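Local coordinates for protein putative secreted glycosylhydrolase (Parabacteroides distasonis ATCC 8503, PDB 3IMM) that is a putative secreted glycosyl hydrolase of the 3-keto-disaccharide hydrolase family, probably cleaving glycosidic bonds, and binds a sodium ion, at residues F55-D58 with V59-S63. Residues are numbered along the deposited sequence; the frame is centred on the assembly and turned at random.
Sequences FKTD and VGTNS. With NA (sodium ion), chain D.
Asp-58 and Thr-61 close a tight turn between them with two hydrogen bonds, one from backbone to backbone and one from backbone to side chain. Thr-61 N donates to Asp-58 O at 3.1 Å, the bond that closes the turn. In return Asp-58 N donates to Thr-61 OG1 at 2.9 Å, with a somewhat bent angle of 153°. The threonine hydroxyl can answer because OG1 lies anti to its own carbonyl carbon and beside its backbone N (chi1 -70°), which turns it back toward the incoming strand. OG1 is hydrogen-bonded to Leu-190 O as well. An aspartate suits the first corner because its carboxylate reaches past the turn to accept from Leu-190 N through OD2, so both side chains tie the turn to the same neighbouring residue. Thr-57 packs its CB 3.9 Å from Thr-61 CB. A valine in place of Thr-61 would probably leave Asp-58 N without its acceptor and weaken the tie to Leu-190. Val-59, at the exposed corner, keeps its branched side chain turned outward, where it touches Pro-119. Gly-60 suits the next corner because its phi of 83° is readily reached without a side chain. Beyond the turn, Asn-62 OD1 (2.7 Å) and Ser-63 O (2.5 Å) bind the sodium ion, whose site Glu-81 and Gln-83 complete. Residues 58-61 form a type II beta turn in the link that carries the chain from strand 49-57 of one antiparallel sheet to strand 62-69 of another, in a concanavalin-like beta sandwich.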
loop_
_atom_site.group_PDB
_atom_site.type_symbol
_atom_site.label_atom_id
_atom_site.label_comp_id
_atom_site.label_asym_id
_atom_site.label_seq_id
_atom_site.Cartn_x
_atom_site.Cartn_y
_atom_site.Cartn_z
ATOM N N PHE A 55 7.952 2.428 -7.345
ATOM C CA PHE A 55 6.961 1.838 -8.210
ATOM C C PHE A 55 6.783 2.654 -9.484
ATOM O O PHE A 55 7.048 3.875 -9.504
ATOM C CB PHE A 55 5.641 1.667 -7.473
ATOM C CG PHE A 55 4.962 2.940 -7.136
ATOM C CD1 PHE A 55 4.034 3.512 -8.030
ATOM C CD2 PHE A 55 5.198 3.571 -5.917
ATOM C CE1 PHE A 55 3.374 4.689 -7.705
ATOM C CE2 PHE A 55 4.554 4.771 -5.598
ATOM C CZ PHE A 55 3.654 5.332 -6.486
ATOM N N LYS A 56 6.358 1.966 -10.551
ATOM C CA LYS A 56 6.023 2.592 -11.850
ATOM C C LYS A 56 4.601 2.202 -12.226
ATOM O O LYS A 56 4.213 1.049 -12.136
ATOM C CB LYS A 56 7.004 2.098 -12.919
ATOM C CG LYS A 56 6.794 2.579 -14.361
ATOM C CD LYS A 56 7.972 2.121 -15.284
ATOM C CE LYS A 56 7.903 0.643 -15.575
ATOM N NZ LYS A 56 8.877 0.206 -16.583
ATOM N N THR A 57 3.824 3.166 -12.668
ATOM C CA THR A 57 2.459 2.890 -13.064
ATOM C C THR A 57 2.312 2.707 -14.556
ATOM O O THR A 57 3.192 3.055 -15.346
ATOM C CB THR A 57 1.500 4.023 -12.617
ATOM O OG1 THR A 57 1.774 5.191 -13.385
ATOM C CG2 THR A 57 1.671 4.317 -11.126
ATOM N N ASP A 58 1.182 2.097 -14.883
ATOM C CA ASP A 58 0.569 2.071 -16.187
ATOM C C ASP A 58 -0.635 3.040 -16.157
ATOM O O ASP A 58 -1.091 3.481 -15.076
ATOM C CB ASP A 58 -0.003 0.669 -16.363
ATOM C CG ASP A 58 0.197 0.094 -17.720
ATOM O OD1 ASP A 58 0.706 0.798 -18.616
ATOM O OD2 ASP A 58 -0.114 -1.118 -17.863
ATOM N N VAL A 59 -1.210 3.313 -17.324
ATOM C CA VAL A 59 -2.395 4.127 -17.397
ATOM C C VAL A 59 -3.464 3.374 -16.611
ATOM O O VAL A 59 -3.694 2.206 -16.862
ATOM C CB VAL A 59 -2.847 4.431 -18.873
ATOM C CG1 VAL A 59 -4.220 5.074 -18.893
ATOM C CG2 VAL A 59 -1.831 5.354 -19.564
ATOM N N GLY A 60 -4.018 4.026 -15.597
ATOM C CA GLY A 60 -5.153 3.504 -14.839
ATOM C C GLY A 60 -4.814 2.519 -13.744
ATOM O O GLY A 60 -5.715 1.892 -13.190
ATOM N N THR A 61 -3.519 2.371 -13.435
ATOM C CA THR A 61 -3.089 1.553 -12.298
ATOM C C THR A 61 -3.864 1.825 -10.996
ATOM O O THR A 61 -4.047 2.965 -10.601
ATOM C CB THR A 61 -1.586 1.756 -12.049
ATOM O OG1 THR A 61 -0.879 1.149 -13.117
ATOM C CG2 THR A 61 -1.130 1.131 -10.737
ATOM N N ASN A 62 -4.320 0.763 -10.350
ATOM C CA ASN A 62 -4.936 0.851 -9.029
ATOM C C ASN A 62 -4.443 -0.342 -8.203
ATOM O O ASN A 62 -4.821 -1.478 -8.445
ATOM C CB ASN A 62 -6.496 0.872 -9.126
ATOM C CG ASN A 62 -7.181 0.949 -7.753
ATOM O OD1 ASN A 62 -6.549 0.813 -6.696
ATOM N ND2 ASN A 62 -8.486 1.172 -7.771
ATOM N N SER A 63 -3.579 -0.074 -7.244
ATOM C CA SER A 63 -2.905 -1.135 -6.481
ATOM C C SER A 63 -2.693 -0.619 -5.052
ATOM O O SER A 63 -3.330 0.323 -4.647
ATOM C CB SER A 63 -1.594 -1.515 -7.174
ATOM O OG SER A 63 -0.971 -2.643 -6.557
HETATM NA NA NA D . -5.825 -0.024 -4.267
#